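Local coordinates for protein sulfotransferase (Mus musculus, PDB 5X2B) that probably catalyses sulfonate-group transfer and binds the nucleotide adenosine-3'-5'-diphosphate, at residues E20-G23 / S24-S27; H46-A49 / E50-R54; E93-P96 / V97-Q101. All coordinates share one frame; numbering follows the deposited sequence.

Contact 1. Residues E20-G23 / S24-S27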
loop_
_atom_site.group_PDB
_atom_site.type_symbol
_atom_site.label_atom_id
_atom_site.label_comp_id
_atom_site.label_asym_id
_atom_site.label_seq_id
_atom_site.Cartn_x
_atom_site.Cartn_y
_atom_site.Cartn_z
ATOM N N GLU A 20 -3.140 -20.282 -6.921
ATOM C CA GLU A 20 -2.473 -21.291 -6.105
ATOM C C GLU A 20 -2.069 -20.565 -4.893
ATOM O O GLU A 20 -2.364 -20.955 -3.781
ATOM C CB GLU A 20 -1.202 -21.817 -6.764
ATOM C CG GLU A 20 -1.467 -22.520 -8.056
ATOM C CD GLU A 20 -2.425 -21.743 -8.947
ATOM O OE1 GLU A 20 -2.008 -20.738 -9.567
ATOM O OE2 GLU A 20 -3.617 -22.119 -9.000
ATOM N N LEU A 21 -1.405 -19.457 -5.153
ATOM C CA LEU A 21 -0.736 -18.740 -4.115
ATOM C C LEU A 21 -1.744 -18.399 -3.042
ATOM O O LEU A 21 -1.466 -18.472 -1.857
ATOM C CB LEU A 21 -0.119 -17.498 -4.682
ATOM C CG LEU A 21 0.778 -16.841 -3.652
ATOM C CD1 LEU A 21 1.210 -17.800 -2.577
ATOM C CD2 LEU A 21 1.986 -16.271 -4.341
ATOM N N LEU A 22 -2.957 -18.131 -3.481
ATOM C CA LEU A 22 -3.911 -17.413 -2.671
ATOM C C LEU A 22 -4.768 -18.326 -1.828
ATOM O O LEU A 22 -5.331 -17.899 -0.820
ATOM C CB LEU A 22 -4.812 -16.579 -3.575
ATOM C CG LEU A 22 -4.154 -15.569 -4.522
ATOM C CD1 LEU A 22 -5.052 -15.274 -5.676
ATOM C CD2 LEU A 22 -3.826 -14.260 -3.787
ATOM N N GLY A 23 -4.909 -19.569 -2.250
ATOM C CA GLY A 23 -5.626 -20.528 -1.440
ATOM C C GLY A 23 -4.709 -21.023 -0.353
ATOM O O GLY A 23 -5.151 -21.622 0.592
ATOM N N SER A 24 -3.424 -20.724 -0.495
ATOM C CA SER A 24 -2.362 -21.365 0.266
ATOM C C SER A 24 -1.796 -20.458 1.350
ATOM O O SER A 24 -0.882 -20.825 2.093
ATOM C CB SER A 24 -1.238 -21.713 -0.697
ATOM O OG SER A 24 -1.603 -22.825 -1.478
ATOM N N LEU A 25 -2.340 -19.262 1.433
ATOM C CA LEU A 25 -1.702 -18.194 2.185
ATOM C C LEU A 25 -1.433 -18.589 3.635
ATOM O O LEU A 25 -0.413 -18.269 4.202
ATOM C CB LEU A 25 -2.597 -16.944 2.134
ATOM C CG LEU A 25 -2.201 -15.708 1.294
ATOM C CD1 LEU A 25 -0.961 -15.902 0.424
ATOM C CD2 LEU A 25 -3.353 -15.196 0.432
ATOM N N ASP A 26 -2.382 -19.227 4.272
ATOM C CA ASP A 26 -2.235 -19.422 5.680
ATOM C C ASP A 26 -1.214 -20.501 5.922
ATOM O O ASP A 26 -0.839 -20.802 7.056
ATOM C CB ASP A 26 -3.546 -19.852 6.246
ATOM C CG ASP A 26 -4.275 -18.746 6.804
ATOM O OD1 ASP A 26 -3.667 -17.667 6.940
ATOM O OD2 ASP A 26 -5.448 -18.973 7.121
ATOM N N SER A 27 -0.763 -21.115 4.848
ATOM C CA SER A 27 0.359 -22.015 4.990
ATOM C C SER A 27 1.616 -21.178 5.114
ATOM O O SER A 27 2.720 -21.712 5.031
ATOM C CB SER A 27 0.502 -22.933 3.790
ATOM O OG SER A 27 1.035 -22.211 2.702
#
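The C-terminal end of the short helix that starts at residue 19 passes here into a 3-10 segment at 25-27, and S24 ties the two together by bonding back to E20 and L21. The S24 side chain folds back over the last turn. Its hydroxyl OG donates to the carbonyl oxygen of E20, four residues earlier, at 3.1 Å between OG and O. With OG set beside its own backbone N (chi1 -75°), the hydroxyl stays close to the preceding turn and can reach that carbonyl. The donor stands 34° out of the E20 carbonyl plane, a moderate tilt. The backbone amide of S24 bonds the carbonyl of L21, three residues back, with 3.3 Å between S24 N and L21 O. S24 thus grips two successive carbonyls at the helix end, one through its side chain and one through its main chain.

On the buried side, L25 turns back beneath the same turn. Its two methyl branches divide the surface between them: CD1 comes to 3.5 Å from L21 O, while CD2 lies 3.6 Å from L22 O. The L21 and L25 side chains cross at about a right angle, and both lean on F74 of helix 72-78, so the leucines seat this turn on that helix. L22 faces another neighbour, Y8, and S24 and E20 lie against I71. Two looser methyl contacts complete the leucine cluster, L21 CD1 to L25 CD1 at 4.2 Å and L22 CD2 to L25 CD2 at 4.3 Å.

Contact 2. Residues H46-A49 / E50-R54. With A3P (adenosine-3'-5'-diphosphate), chain M.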
loop_
_atom_site.group_PDB
_atom_site.type_symbol
_atom_site.label_atom_id
_atom_site.label_comp_id
_atom_site.label_asym_id
_atom_site.label_seq_id
_atom_site.Cartn_x
_atom_site.Cartn_y
_atom_site.Cartn_z
ATOM N N HIS A 46 5.319 2.153 -2.342
ATOM C CA HIS A 46 6.708 2.335 -2.696
ATOM C C HIS A 46 7.234 3.366 -1.781
ATOM O O HIS A 46 8.130 3.118 -1.004
ATOM C CB HIS A 46 6.811 2.844 -4.115
ATOM C CG HIS A 46 6.205 1.919 -5.107
ATOM N ND1 HIS A 46 4.882 1.981 -5.492
ATOM C CD2 HIS A 46 6.738 0.858 -5.773
ATOM C CE1 HIS A 46 4.634 1.024 -6.367
ATOM N NE2 HIS A 46 5.743 0.334 -6.554
ATOM N N TRP A 47 6.650 4.543 -1.862
ATOM C CA TRP A 47 7.064 5.560 -0.961
ATOM C C TRP A 47 7.526 4.805 0.300
ATOM O O TRP A 47 8.707 4.729 0.602
ATOM C CB TRP A 47 5.926 6.499 -0.682
ATOM C CG TRP A 47 6.456 7.790 -0.297
ATOM C CD1 TRP A 47 7.747 8.066 -0.113
ATOM C CD2 TRP A 47 5.736 9.005 -0.048
ATOM N NE1 TRP A 47 7.903 9.354 0.276
ATOM C CE2 TRP A 47 6.680 9.970 0.308
ATOM C CE3 TRP A 47 4.385 9.366 -0.071
ATOM C CZ2 TRP A 47 6.338 11.286 0.627
ATOM C CZ3 TRP A 47 4.041 10.653 0.245
ATOM C CH2 TRP A 47 5.015 11.606 0.598
ATOM N N LEU A 48 6.609 4.154 0.986
ATOM C CA LEU A 48 6.959 3.466 2.206
ATOM C C LEU A 48 8.115 2.510 2.005
ATOM O O LEU A 48 9.105 2.516 2.698
ATOM C CB LEU A 48 5.774 2.653 2.651
ATOM C CG LEU A 48 5.994 1.791 3.876
ATOM C CD1 LEU A 48 6.712 2.637 4.874
ATOM C CD2 LEU A 48 4.649 1.309 4.441
ATOM N N ALA A 49 7.983 1.639 1.054
ATOM C CA ALA A 49 9.005 0.647 0.942
ATOM C C ALA A 49 10.313 1.288 0.568
ATOM O O ALA A 49 11.364 0.781 0.895
ATOM C CB ALA A 49 8.643 -0.332 -0.058
ATOM N N GLU A 50 10.282 2.384 -0.143
ATOM C CA GLU A 50 11.537 2.924 -0.597
ATOM C C GLU A 50 12.196 3.484 0.623
ATOM O O GLU A 50 13.420 3.485 0.778
ATOM C CB GLU A 50 11.313 4.032 -1.601
ATOM C CG GLU A 50 12.569 4.496 -2.314
ATOM C CD GLU A 50 13.023 3.559 -3.433
ATOM O OE1 GLU A 50 13.758 4.030 -4.338
ATOM O OE2 GLU A 50 12.662 2.360 -3.408
ATOM N N VAL A 51 11.346 3.983 1.491
ATOM C CA VAL A 51 11.779 4.620 2.706
ATOM C C VAL A 51 12.455 3.603 3.631
ATOM O O VAL A 51 13.465 3.876 4.323
ATOM C CB VAL A 51 10.553 5.183 3.428
ATOM C CG1 VAL A 51 10.938 5.656 4.810
ATOM C CG2 VAL A 51 9.939 6.286 2.618
ATOM N N ILE A 52 11.860 2.431 3.690
ATOM C CA ILE A 52 12.453 1.402 4.485
ATOM C C ILE A 52 13.879 1.140 3.987
ATOM O O ILE A 52 14.826 1.374 4.719
ATOM C CB ILE A 52 11.614 0.142 4.410
ATOM C CG1 ILE A 52 10.207 0.450 4.904
ATOM C CG2 ILE A 52 12.247 -0.919 5.225
ATOM C CD1 ILE A 52 10.189 1.049 6.252
ATOM N N GLU A 53 14.045 0.710 2.734
ATOM C CA GLU A 53 15.376 0.372 2.180
ATOM C C GLU A 53 16.434 1.440 2.466
ATOM O O GLU A 53 17.616 1.134 2.578
ATOM C CB GLU A 53 15.268 0.217 0.678
ATOM C CG GLU A 53 14.267 -0.829 0.253
ATOM C CD GLU A 53 14.619 -1.531 -1.081
ATOM O OE1 GLU A 53 15.480 -2.437 -1.048
ATOM O OE2 GLU A 53 14.035 -1.209 -2.153
ATOM N N ARG A 54 16.008 2.696 2.567
ATOM C CA ARG A 54 16.946 3.782 2.800
ATOM C C ARG A 54 17.395 3.878 4.229
ATOM O O ARG A 54 18.309 4.620 4.533
ATOM C CB ARG A 54 16.324 5.111 2.427
ATOM C CG ARG A 54 16.095 5.279 0.985
ATOM C CD ARG A 54 17.314 4.885 0.262
ATOM N NE ARG A 54 17.275 5.400 -1.091
ATOM C CZ ARG A 54 18.335 5.806 -1.780
ATOM N NH1 ARG A 54 19.543 5.761 -1.253
ATOM N NH2 ARG A 54 18.176 6.254 -3.012
HETATM P P1 A3P M . -0.350 9.895 -7.706
HETATM O O1P A3P M . 0.835 10.604 -8.318
HETATM O O2P A3P M . -1.192 9.133 -8.764
HETATM O O3P A3P M . -1.304 10.933 -7.116
HETATM P P2 A3P M . 1.716 3.239 -4.731
HETATM O O4P A3P M . 1.592 2.548 -5.981
HETATM O O5P A3P M . 0.880 2.521 -3.708
HETATM O O6P A3P M . 3.162 3.241 -4.204
HETATM O "O5'" A3P M . 1.089 4.738 -4.929
HETATM C "C5'" A3P M . 1.302 5.633 -6.004
HETATM C "C4'" A3P M . 1.173 7.048 -5.661
HETATM O "O4'" A3P M . 2.272 7.380 -4.866
HETATM C "C3'" A3P M . 1.220 7.984 -6.814
HETATM O "O3'" A3P M . 0.194 8.948 -6.639
HETATM C "C2'" A3P M . 2.524 8.574 -6.742
HETATM O "O2'" A3P M . 2.423 9.849 -7.373
HETATM C "C1'" A3P M . 2.803 8.609 -5.289
HETATM N N9 A3P M . 4.225 8.723 -4.806
HETATM C C8 A3P M . 5.228 7.850 -5.058
HETATM N N7 A3P M . 6.360 8.263 -4.464
HETATM C C5 A3P M . 6.094 9.395 -3.803
HETATM C C6 A3P M . 6.851 10.265 -3.021
HETATM N N6 A3P M . 8.244 10.037 -2.789
HETATM N N1 A3P M . 6.276 11.333 -2.473
HETATM C C2 A3P M . 4.979 11.574 -2.683
HETATM N N3 A3P M . 4.237 10.771 -3.439
HETATM C C4 A3P M . 4.742 9.684 -4.012
#
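In the start of the helix that follows the 5'-phosphosulfate-binding loop, the P-loop-like element of sulfotransferases, H46 and W47 hold the nucleotide while E50 to E53 build the turn behind them. H46 brings two donors to one phosphate oxygen: its backbone N lies 3.1 Å from A3P O6P along a nearly straight bond, and ND1 reaches the same O6P at a modelled distance so short that its exact value is doubtful. The ring sits beside its own backbone N (chi1 -60°), which lets both N-H groups face that oxygen, and it meets the phosphate with its edge. W47 offers a face instead. The adenine lies over the indole, with A3P N1 3.0 Å above its plane and offset toward the rim, while Y174 packs edge-to-face on W47. K42 and S43, just before the helix, also bond the nucleotide.

Further out, backbone bonds continue the helix behind H46 and W47. I52 N bonds L48 O at 2.9 Å, and E53 N reaches A49 O at 3.3 Å. L48 and I52 run side by side, their CD1 atoms 4.1 Å apart.

Contact 3. Residues E93-P96 / V97-Q101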
loop_
_atom_site.group_PDB
_atom_site.type_symbol
_atom_site.label_atom_id
_atom_site.label_comp_id
_atom_site.label_asym_id
_atom_site.label_seq_id
_atom_site.Cartn_x
_atom_site.Cartn_y
_atom_site.Cartn_z
ATOM N N GLU A 93 -8.324 -10.252 6.654
ATOM C CA GLU A 93 -8.797 -11.635 6.658
ATOM C C GLU A 93 -7.866 -12.564 5.941
ATOM O O GLU A 93 -7.670 -13.709 6.334
ATOM C CB GLU A 93 -10.120 -11.705 5.931
ATOM C CG GLU A 93 -10.409 -13.074 5.388
ATOM C CD GLU A 93 -10.815 -14.006 6.475
ATOM O OE1 GLU A 93 -12.012 -13.948 6.833
ATOM O OE2 GLU A 93 -9.965 -14.772 6.990
ATOM N N MET A 94 -7.308 -12.070 4.850
ATOM C CA MET A 94 -6.501 -12.910 4.010
ATOM C C MET A 94 -5.081 -12.853 4.393
ATOM O O MET A 94 -4.305 -13.672 4.014
ATOM C CB MET A 94 -6.682 -12.490 2.579
ATOM C CG MET A 94 -8.044 -12.923 2.103
ATOM S SD MET A 94 -8.358 -12.510 0.384
ATOM C CE MET A 94 -7.937 -10.773 0.476
ATOM N N LEU A 95 -4.736 -11.861 5.159
ATOM C CA LEU A 95 -3.475 -11.918 5.816
ATOM C C LEU A 95 -3.381 -13.277 6.552
ATOM O O LEU A 95 -4.309 -13.666 7.267
ATOM C CB LEU A 95 -3.409 -10.773 6.795
ATOM C CG LEU A 95 -2.003 -10.554 7.333
ATOM C CD1 LEU A 95 -1.158 -9.801 6.367
ATOM C CD2 LEU A 95 -2.053 -9.791 8.569
ATOM N N PRO A 96 -2.264 -14.009 6.368
ATOM C CA PRO A 96 -1.956 -15.328 6.908
ATOM C C PRO A 96 -2.095 -15.387 8.382
ATOM O O PRO A 96 -1.506 -14.580 9.067
ATOM C CB PRO A 96 -0.493 -15.497 6.570
ATOM C CG PRO A 96 -0.349 -14.770 5.329
ATOM C CD PRO A 96 -1.226 -13.595 5.419
ATOM N N VAL A 97 -2.840 -16.361 8.865
ATOM C CA VAL A 97 -3.129 -16.419 10.263
ATOM C C VAL A 97 -1.867 -16.350 11.019
ATOM O O VAL A 97 -1.761 -15.722 12.038
ATOM C CB VAL A 97 -3.679 -17.733 10.631
ATOM C CG1 VAL A 97 -2.703 -18.804 10.276
ATOM C CG2 VAL A 97 -3.930 -17.732 12.117
ATOM N N THR A 98 -0.879 -17.016 10.485
ATOM C CA THR A 98 0.326 -17.221 11.205
ATOM C C THR A 98 0.965 -15.875 11.487
ATOM O O THR A 98 1.683 -15.694 12.447
ATOM C CB THR A 98 1.220 -18.087 10.367
ATOM O OG1 THR A 98 1.391 -19.361 11.014
ATOM C CG2 THR A 98 2.527 -17.435 10.154
ATOM N N VAL A 99 0.688 -14.901 10.640
ATOM C CA VAL A 99 1.216 -13.567 10.876
ATOM C C VAL A 99 0.440 -12.979 12.033
ATOM O O VAL A 99 0.955 -12.198 12.845
ATOM C CB VAL A 99 1.048 -12.627 9.637
ATOM C CG1 VAL A 99 1.502 -11.218 9.951
ATOM C CG2 VAL A 99 1.842 -13.121 8.494
ATOM N N LYS A 100 -0.831 -13.344 12.105
ATOM C CA LYS A 100 -1.632 -12.808 13.176
ATOM C C LYS A 100 -1.077 -13.384 14.472
ATOM O O LYS A 100 -0.894 -12.663 15.449
ATOM C CB LYS A 100 -3.109 -13.093 12.920
ATOM C CG LYS A 100 -3.569 -12.371 11.672
ATOM C CD LYS A 100 -4.927 -12.774 11.211
ATOM C CE LYS A 100 -5.077 -12.447 9.739
ATOM N NZ LYS A 100 -6.386 -12.971 9.246
ATOM N N GLN A 101 -0.726 -14.670 14.424
ATOM C CA GLN A 101 -0.310 -15.450 15.597
ATOM C C GLN A 101 0.993 -14.947 16.141
ATOM O O GLN A 101 1.176 -14.852 17.333
ATOM C CB GLN A 101 -0.195 -16.936 15.249
ATOM C CG GLN A 101 -1.237 -17.433 14.222
ATOM C CD GLN A 101 -1.421 -18.970 14.172
ATOM O OE1 GLN A 101 -0.523 -19.724 13.819
ATOM N NE2 GLN A 101 -2.618 -19.413 14.511
#
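P96 and V99 form the tight half of this contact, at the point where the loop after strand 83-88 enters helix 97-102; K100 and E93 make up the looser half. P96 occupies the N-cap position, and its carbonyl takes the amide of V99 at 2.7 Å from V99 N to P96 O. K100 N shares P96 O through a weaker bond of 3.3 Å, so one oxygen serves two amides of the first turn. The side chains follow the same line: P96 and V99 lie side by side, with CB of P96 3.8 Å from V99 CG2. V99 points its other methyl, CG1, at L95 CD2 from 4.1 Å, crossing the leucine at about a right angle. F28 packs against both P96 and V99 and adds to this buried side.

Toward solvent the grip slackens. K100 sets off beside its own backbone N (chi1 -64°) and then runs extended back along the loop past L95. At its end, NZ makes a weak bond of 3.3 Å to E93 O, but its stronger partner is Y92, which offers both its carbonyl oxygen and, as a cation-pi partner, its ring. With only a methyl at this position, as in an alanine, the Y92 ring would probably lose its cation and the Y92 and E93 carbonyls this amine, and the loop before the helix could move more easily. At the other end of the turn, the amide of V97 is bonded by the carboxylate oxygen OD1 of D26, a residue remote in sequence. The result is a helix start with proline at the N-cap, whose first amide is bound by an aspartate from another part of the chain.

Along the chain the three contacts follow one another: 20-27 lies before the first strand of the parallel sheet, 46-54 along helix 45-53 and its end, after that strand, and 93-101 between strands 83-88 and 105-110. Contacts 1 and 3 are neighbours, their centres 11 Å apart, and they touch where L25 and D26 meet P96 and V97, so the segment ahead of strand 35-38 is fastened to the start of helix 97-102. Contact 2 stands apart, its centre 26 Å from that of contact 1 and 23 Å from that of contact 3. It alone lines the nucleotide pocket, whereas the other two join peripheral pieces of the fold away from it.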